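Local atomic coordinates of minor structural protein 5 (Lactococcus phage Tuc2009, PDB entry 5E7T), a protein that is probably a structural component of the phage baseplate and may, through a galactose-binding-like domain, help the virion recognise saccharides on the lactococcal cell surface. Residues I75-G83 / I147-T157; N98-F108 / F165-I175. All blocks are in the same frame, centred on the assembly; numbering follows the deposited sequence.

Following the chain from the N terminus, residues 75-83 come first and lead from strand 63-68 into strand 85-98. Residues 98-108 follow at the far end of that strand. Contact 1 closes when 147-157 returns to 75-83, and contact 2 closes later, when 165-175 meets 98-108. The two loops therefore cross rather than nest. All four segments carry the chain between the four-stranded and the five-stranded antiparallel sheets of one domain. Strands 85-98 and 157-166 each run from contact 1 to contact 2, so the contacts tie the sheets together at opposite ends of these strands. Their nearest atoms are about 16 Å apart.

Contact 1 (I75-G83 / I147-T157); sequences IQPINYKPG and IPPYEDPSVGT
Ile147 packs against Tyr80 in the buried part of this contact between two loops. The two side chains cross at about a right angle, with CD1 of Ile147 3.6 Å from CD2 of Tyr80. CG1 of Ile147 stands anti to its carbonyl carbon (chi1 -57°), which carries CD1 to the tyrosine. The other branch, CG2, lies 3.7 Å from CA of Pro82. One backbone bond joins the loops next to this packing. Gly83 N donates to Ile147 O at 2.8 Å (165° at the hydrogen). Pro77, also buried, slides past Thr157 in the opposite direction; Pro77 CG is 3.8 Å from Thr157 CG2.

The outer side is more open. Tyr150 is exposed, but its side chain crosses Pro82 at about a right angle. Pro82 CD sits over one ring face, 3.9 Å from the centroid, in a CH-pi contact. Beyond Tyr150 the 147-157 loop swings away and makes a type I beta turn from Asp152 to Val155 that does not touch 75-83. The hydroxyl of Tyr150 makes a weak hydrogen bond to a basic side chain of another protein's chain, and Ile78 O accepts a hydrogen bond from that chain.

Both loops are sheet-to-sheet connections at one end of a beta sandwich. Inside it, Tyr80 OH bonds to Gln182 of strand 171-184 and its ring meets that of Tyr86. Strand 121-126 lies beneath both loops, with Ile122 touching Pro77, Tyr80, Ile147 and Thr157. Strand 104-114 adds Gln112 against Pro77 and Tyr114 against Thr157.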
# COMPACT_ATOMS: atom_id res chain seq x y z
N ILE B 75 -7.39 42.56 -16.72
CA ILE B 75 -7.94 42.72 -15.39
C ILE B 75 -9.22 43.58 -15.36
O ILE B 75 -9.37 44.55 -16.13
CB ILE B 75 -6.85 43.26 -14.43
CG1 ILE B 75 -6.17 44.54 -14.98
CG2 ILE B 75 -5.82 42.13 -14.12
CD1 ILE B 75 -5.53 45.36 -14.02
N GLN B 76 -10.13 43.22 -14.46
CA GLN B 76 -11.42 43.84 -14.26
C GLN B 76 -11.32 45.30 -13.91
O GLN B 76 -10.48 45.67 -13.10
CB GLN B 76 -12.24 43.05 -13.24
CG GLN B 76 -12.68 41.68 -13.74
CD GLN B 76 -13.39 41.77 -15.06
OE1 GLN B 76 -14.46 42.36 -15.16
NE2 GLN B 76 -12.74 41.29 -16.12
N PRO B 77 -12.19 46.15 -14.52
CA PRO B 77 -12.08 47.60 -14.31
C PRO B 77 -12.30 48.09 -12.89
O PRO B 77 -11.95 49.22 -12.58
CB PRO B 77 -13.10 48.17 -15.28
CG PRO B 77 -14.04 47.08 -15.56
CD PRO B 77 -13.24 45.84 -15.52
N ILE B 78 -12.81 47.27 -12.01
CA ILE B 78 -13.00 47.73 -10.64
C ILE B 78 -11.70 47.68 -9.82
O ILE B 78 -11.72 47.90 -8.60
CB ILE B 78 -14.17 46.99 -9.97
CG1 ILE B 78 -13.94 45.47 -9.95
CG2 ILE B 78 -15.49 47.37 -10.65
CD1 ILE B 78 -13.47 44.96 -8.66
N ASN B 79 -10.59 47.31 -10.47
CA ASN B 79 -9.28 47.21 -9.86
C ASN B 79 -8.53 48.49 -10.09
O ASN B 79 -7.63 48.82 -9.31
CB ASN B 79 -8.51 46.05 -10.43
CG ASN B 79 -8.78 44.77 -9.71
OD1 ASN B 79 -8.37 44.56 -8.55
ND2 ASN B 79 -9.47 43.90 -10.38
N TYR B 80 -8.90 49.24 -11.14
CA TYR B 80 -8.29 50.53 -11.46
C TYR B 80 -8.66 51.54 -10.33
O TYR B 80 -9.82 51.54 -9.89
CB TYR B 80 -8.78 51.03 -12.84
CG TYR B 80 -8.72 50.07 -14.03
CD1 TYR B 80 -7.71 49.12 -14.14
CD2 TYR B 80 -9.58 50.23 -15.12
CE1 TYR B 80 -7.60 48.30 -15.27
CE2 TYR B 80 -9.46 49.45 -16.27
CZ TYR B 80 -8.48 48.48 -16.34
OH TYR B 80 -8.38 47.66 -17.45
N LYS B 81 -7.70 52.32 -9.81
CA LYS B 81 -7.98 53.31 -8.74
C LYS B 81 -8.65 54.54 -9.38
O LYS B 81 -8.10 55.05 -10.35
CB LYS B 81 -6.67 53.84 -8.09
CG LYS B 81 -5.75 52.85 -7.40
CD LYS B 81 -4.32 53.43 -7.24
CE LYS B 81 -4.01 54.03 -5.88
NZ LYS B 81 -4.75 55.31 -5.61
N PRO B 82 -9.76 55.09 -8.80
CA PRO B 82 -10.37 56.32 -9.37
C PRO B 82 -9.37 57.47 -9.48
O PRO B 82 -8.52 57.64 -8.59
CB PRO B 82 -11.48 56.65 -8.38
CG PRO B 82 -11.82 55.40 -7.74
CD PRO B 82 -10.53 54.65 -7.62
N GLY B 83 -9.45 58.23 -10.57
CA GLY B 83 -8.56 59.36 -10.81
C GLY B 83 -7.31 59.02 -11.59
O GLY B 83 -6.65 59.93 -12.10
N ILE B 147 -10.24 57.33 -14.65
CA ILE B 147 -11.04 56.34 -13.93
C ILE B 147 -12.07 57.04 -13.04
O ILE B 147 -11.69 57.87 -12.21
CB ILE B 147 -10.15 55.31 -13.17
CG1 ILE B 147 -9.19 54.59 -14.12
CG2 ILE B 147 -11.00 54.33 -12.37
CD1 ILE B 147 -9.84 53.82 -15.29
N PRO B 148 -13.38 56.76 -13.26
CA PRO B 148 -14.41 57.41 -12.43
C PRO B 148 -14.46 56.82 -11.01
O PRO B 148 -13.96 55.70 -10.77
CB PRO B 148 -15.69 57.15 -13.22
CG PRO B 148 -15.43 55.84 -13.88
CD PRO B 148 -13.98 55.81 -14.22
N PRO B 149 -15.08 57.54 -10.05
CA PRO B 149 -15.16 57.00 -8.69
C PRO B 149 -16.00 55.74 -8.63
O PRO B 149 -16.94 55.57 -9.42
CB PRO B 149 -15.75 58.15 -7.88
CG PRO B 149 -16.48 58.95 -8.84
CD PRO B 149 -15.73 58.87 -10.12
N TYR B 150 -15.64 54.84 -7.68
CA TYR B 150 -16.32 53.57 -7.49
C TYR B 150 -17.80 53.78 -7.27
O TYR B 150 -18.18 54.76 -6.63
CB TYR B 150 -15.72 52.79 -6.30
CG TYR B 150 -14.28 52.34 -6.44
CD1 TYR B 150 -13.86 51.55 -7.51
CD2 TYR B 150 -13.35 52.60 -5.43
CE1 TYR B 150 -12.54 51.10 -7.61
CE2 TYR B 150 -12.03 52.16 -5.52
CZ TYR B 150 -11.63 51.40 -6.61
OH TYR B 150 -10.32 50.97 -6.70
N GLU B 151 -18.61 52.87 -7.83
CA GLU B 151 -20.07 52.80 -7.71
C GLU B 151 -20.43 51.85 -6.56
O GLU B 151 -19.52 51.31 -5.92
CB GLU B 151 -20.64 52.20 -9.01
CG GLU B 151 -20.60 53.13 -10.19
CD GLU B 151 -21.68 54.19 -10.18
OE1 GLU B 151 -22.71 54.01 -9.49
OE2 GLU B 151 -21.50 55.21 -10.90
N ASP B 152 -21.74 51.57 -6.35
CA ASP B 152 -22.17 50.59 -5.34
C ASP B 152 -21.61 49.22 -5.76
O ASP B 152 -21.40 49.00 -6.96
CB ASP B 152 -23.70 50.53 -5.25
CG ASP B 152 -24.19 49.88 -3.97
OD1 ASP B 152 -23.90 50.42 -2.89
OD2 ASP B 152 -24.80 48.79 -4.05
N PRO B 153 -21.27 48.29 -4.82
CA PRO B 153 -20.68 47.01 -5.26
C PRO B 153 -21.62 46.18 -6.11
O PRO B 153 -21.17 45.34 -6.88
CB PRO B 153 -20.33 46.30 -3.94
CG PRO B 153 -20.36 47.35 -2.89
CD PRO B 153 -21.40 48.34 -3.35
N SER B 154 -22.93 46.46 -5.98
CA SER B 154 -23.98 45.80 -6.75
C SER B 154 -23.90 46.20 -8.23
O SER B 154 -24.36 45.43 -9.07
CB SER B 154 -25.35 46.14 -6.17
OG SER B 154 -25.64 47.52 -6.32
N VAL B 155 -23.30 47.37 -8.55
CA VAL B 155 -23.16 47.86 -9.93
C VAL B 155 -22.00 47.13 -10.61
O VAL B 155 -20.84 47.25 -10.18
CB VAL B 155 -23.06 49.40 -10.05
CG1 VAL B 155 -23.06 49.83 -11.51
CG2 VAL B 155 -24.20 50.08 -9.31
N GLY B 156 -22.36 46.40 -11.67
CA GLY B 156 -21.44 45.61 -12.47
C GLY B 156 -20.75 46.39 -13.56
O GLY B 156 -20.97 47.59 -13.70
N THR B 157 -19.86 45.71 -14.32
CA THR B 157 -19.14 46.27 -15.46
C THR B 157 -19.28 45.37 -16.70
O THR B 157 -19.83 44.26 -16.62
CB THR B 157 -17.66 46.56 -15.12
OG1 THR B 157 -16.95 45.33 -15.02
CG2 THR B 157 -17.47 47.43 -13.88

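Contact 2 (N98-F108 / F165-I175); sequences NVPAGTTISAF and FFGQQEGSFTI. With SO4 (sulfate ion), chain H.
Phe108 and Phe173 reach each other from opposite directions. Their rings meet obliquely, with planes at 48° and centroids 4.9 Å apart. The CG of Phe173 lies between its backbone N and carbonyl carbon (chi1 60°), and this turns the ring to Phe108. Ile105 and Phe165 instead lie side by side and point the same way; Ile105 CD1 is 3.7 Å from Phe165 CE1. Val99 CG2 comes to the edge of the Phe165 ring, while Gly171 O sits over the centre of one face. Nearer the surface, Pro100 crosses Gln169, with Pro100 CB 3.4 Å from Gln169 OE1.

Two antiparallel hydrogen-bonded pairs hold the backbones. Asn98 pairs with Ser172 in the five-stranded sheet, and Thr104 pairs with Phe166 in the four-stranded one. Thr104 N donates to Phe166 O at 2.8 Å. Between the pairs, Thr103 OG1 donates to Gln169 O at 2.8 Å, from above the carbonyl plane, and so joins the two connecting loops. Glu170 is held from outside by a salt bridge to Lys59.

A sulfate, probably from the crystallisation liquor, accepts a hydrogen bond from Ala107 N at the corner of the chain. The chemistry implies an apolar, aromatic filling between the two sheets of a beta sandwich, consistent with a galactose-binding-like domain, closed at one end by main-chain bonds and one threonine hydroxyl.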
# COMPACT_ATOMS: atom_id res chain seq x y z
N ASN B 98 -21.83 51.09 -45.55
CA ASN B 98 -23.17 51.16 -46.15
C ASN B 98 -24.17 51.70 -45.17
O ASN B 98 -24.92 50.94 -44.57
CB ASN B 98 -23.61 49.81 -46.73
CG ASN B 98 -22.55 49.10 -47.56
OD1 ASN B 98 -21.95 48.11 -47.12
ND2 ASN B 98 -22.28 49.61 -48.77
N VAL B 99 -24.14 53.02 -44.98
CA VAL B 99 -25.01 53.76 -44.08
C VAL B 99 -25.79 54.81 -44.91
O VAL B 99 -25.24 55.82 -45.36
CB VAL B 99 -24.23 54.37 -42.90
CG1 VAL B 99 -25.12 55.23 -42.02
CG2 VAL B 99 -23.55 53.28 -42.06
N PRO B 100 -27.10 54.55 -45.13
CA PRO B 100 -27.91 55.45 -45.96
C PRO B 100 -28.16 56.83 -45.38
O PRO B 100 -27.64 57.16 -44.30
CB PRO B 100 -29.22 54.67 -46.15
CG PRO B 100 -28.90 53.28 -45.78
CD PRO B 100 -27.89 53.39 -44.70
N ALA B 101 -28.95 57.65 -46.11
CA ALA B 101 -29.32 59.01 -45.76
C ALA B 101 -30.01 59.17 -44.40
O ALA B 101 -29.56 59.95 -43.55
CB ALA B 101 -30.19 59.60 -46.86
N GLY B 102 -31.10 58.42 -44.21
CA GLY B 102 -31.89 58.47 -42.98
C GLY B 102 -31.22 57.90 -41.76
O GLY B 102 -31.60 58.23 -40.64
N THR B 103 -30.20 57.05 -41.97
CA THR B 103 -29.50 56.32 -40.92
C THR B 103 -28.35 57.14 -40.29
O THR B 103 -27.45 57.64 -40.97
CB THR B 103 -29.08 54.95 -41.42
OG1 THR B 103 -30.15 54.43 -42.21
CG2 THR B 103 -28.80 53.99 -40.28
N THR B 104 -28.41 57.20 -38.96
CA THR B 104 -27.54 57.92 -38.05
C THR B 104 -26.70 56.95 -37.18
O THR B 104 -27.22 55.97 -36.64
CB THR B 104 -28.42 58.86 -37.24
OG1 THR B 104 -28.90 59.87 -38.13
CG2 THR B 104 -27.71 59.50 -36.06
N ILE B 105 -25.41 57.26 -37.07
CA ILE B 105 -24.44 56.51 -36.28
C ILE B 105 -24.31 57.21 -34.93
O ILE B 105 -23.99 58.41 -34.88
CB ILE B 105 -23.08 56.48 -37.02
CG1 ILE B 105 -23.17 55.69 -38.33
CG2 ILE B 105 -21.95 56.00 -36.12
CD1 ILE B 105 -23.24 54.14 -38.21
N SER B 106 -24.53 56.48 -33.83
CA SER B 106 -24.36 57.02 -32.49
C SER B 106 -23.76 55.96 -31.56
O SER B 106 -23.85 54.77 -31.85
CB SER B 106 -25.66 57.58 -31.94
OG SER B 106 -26.57 56.55 -31.63
N ALA B 107 -23.14 56.42 -30.46
CA ALA B 107 -22.43 55.65 -29.42
C ALA B 107 -21.51 54.62 -30.06
O ALA B 107 -21.62 53.42 -29.82
CB ALA B 107 -23.41 55.01 -28.45
N PHE B 108 -20.66 55.12 -30.95
CA PHE B 108 -19.72 54.30 -31.70
C PHE B 108 -18.41 54.36 -30.98
O PHE B 108 -17.66 55.33 -31.15
CB PHE B 108 -19.61 54.78 -33.17
CG PHE B 108 -18.77 53.89 -34.07
CD1 PHE B 108 -18.50 52.57 -33.72
CD2 PHE B 108 -18.27 54.37 -35.27
CE1 PHE B 108 -17.70 51.76 -34.53
CE2 PHE B 108 -17.48 53.55 -36.09
CZ PHE B 108 -17.19 52.26 -35.72
N PHE B 165 -27.39 52.15 -34.96
CA PHE B 165 -27.93 52.50 -36.27
C PHE B 165 -29.40 52.85 -36.06
O PHE B 165 -30.20 51.99 -35.67
CB PHE B 165 -27.80 51.35 -37.26
CG PHE B 165 -26.42 50.76 -37.45
CD1 PHE B 165 -25.56 51.26 -38.43
CD2 PHE B 165 -26.01 49.64 -36.74
CE1 PHE B 165 -24.32 50.67 -38.67
CE2 PHE B 165 -24.78 49.05 -36.99
CZ PHE B 165 -23.94 49.56 -37.95
N PHE B 166 -29.73 54.13 -36.23
CA PHE B 166 -31.09 54.61 -36.05
C PHE B 166 -31.56 55.39 -37.25
O PHE B 166 -30.79 56.15 -37.86
CB PHE B 166 -31.25 55.38 -34.73
CG PHE B 166 -31.07 54.47 -33.54
CD1 PHE B 166 -32.12 53.71 -33.06
CD2 PHE B 166 -29.82 54.33 -32.93
CE1 PHE B 166 -31.95 52.83 -31.99
CE2 PHE B 166 -29.65 53.46 -31.86
CZ PHE B 166 -30.72 52.71 -31.40
N GLY B 167 -32.80 55.17 -37.61
CA GLY B 167 -33.41 55.77 -38.77
C GLY B 167 -34.13 54.71 -39.58
O GLY B 167 -34.09 53.52 -39.22
N GLN B 168 -34.76 55.14 -40.67
CA GLN B 168 -35.59 54.32 -41.56
C GLN B 168 -34.90 53.07 -42.08
O GLN B 168 -35.44 51.97 -41.89
CB GLN B 168 -36.12 55.17 -42.72
CG GLN B 168 -37.60 55.02 -42.98
CD GLN B 168 -38.19 56.33 -43.46
OE1 GLN B 168 -38.68 57.15 -42.66
NE2 GLN B 168 -38.14 56.56 -44.77
N GLN B 169 -33.71 53.23 -42.70
CA GLN B 169 -32.99 52.12 -43.31
C GLN B 169 -31.92 51.50 -42.45
O GLN B 169 -31.44 52.09 -41.48
CB GLN B 169 -32.39 52.55 -44.64
CG GLN B 169 -33.42 52.74 -45.75
CD GLN B 169 -32.78 53.50 -46.88
OE1 GLN B 169 -32.58 54.72 -46.80
NE2 GLN B 169 -32.38 52.78 -47.92
N GLU B 170 -31.54 50.28 -42.83
CA GLU B 170 -30.50 49.52 -42.16
C GLU B 170 -29.19 50.15 -42.53
O GLU B 170 -29.01 50.62 -43.66
CB GLU B 170 -30.51 48.07 -42.68
CG GLU B 170 -29.51 47.15 -42.03
CD GLU B 170 -29.48 45.77 -42.65
OE1 GLU B 170 -29.00 45.64 -43.80
OE2 GLU B 170 -29.95 44.82 -41.99
N GLY B 171 -28.28 50.13 -41.57
CA GLY B 171 -26.92 50.59 -41.74
C GLY B 171 -25.98 49.47 -41.40
O GLY B 171 -26.28 48.65 -40.51
N SER B 172 -24.85 49.41 -42.10
CA SER B 172 -23.80 48.41 -41.87
C SER B 172 -22.43 48.91 -42.30
O SER B 172 -22.32 49.80 -43.13
CB SER B 172 -24.12 47.08 -42.56
OG SER B 172 -24.46 47.30 -43.91
N PHE B 173 -21.38 48.34 -41.71
CA PHE B 173 -20.00 48.62 -42.08
C PHE B 173 -19.13 47.43 -41.74
O PHE B 173 -19.54 46.56 -40.97
CB PHE B 173 -19.45 49.94 -41.47
CG PHE B 173 -19.44 50.03 -39.96
CD1 PHE B 173 -18.42 49.46 -39.22
CD2 PHE B 173 -20.47 50.68 -39.28
CE1 PHE B 173 -18.43 49.53 -37.83
CE2 PHE B 173 -20.49 50.74 -37.89
CZ PHE B 173 -19.47 50.16 -37.17
N THR B 174 -17.93 47.37 -42.32
CA THR B 174 -16.95 46.33 -42.03
C THR B 174 -15.73 47.07 -41.59
O THR B 174 -15.33 48.03 -42.23
CB THR B 174 -16.75 45.42 -43.21
OG1 THR B 174 -18.04 44.99 -43.68
CG2 THR B 174 -15.91 44.24 -42.86
N ILE B 175 -15.20 46.68 -40.43
CA ILE B 175 -14.07 47.32 -39.77
C ILE B 175 -12.99 46.32 -39.45
O ILE B 175 -13.29 45.18 -39.07
CB ILE B 175 -14.54 48.10 -38.50
CG1 ILE B 175 -13.41 49.00 -37.92
CG2 ILE B 175 -15.17 47.19 -37.43
CD1 ILE B 175 -13.79 49.83 -36.68
S SO4 H . -22.49 59.62 -28.93
O1 SO4 H . -22.36 61.06 -28.73
O2 SO4 H . -23.08 59.00 -27.73
O3 SO4 H . -23.37 59.39 -30.08
O4 SO4 H . -21.15 59.04 -29.17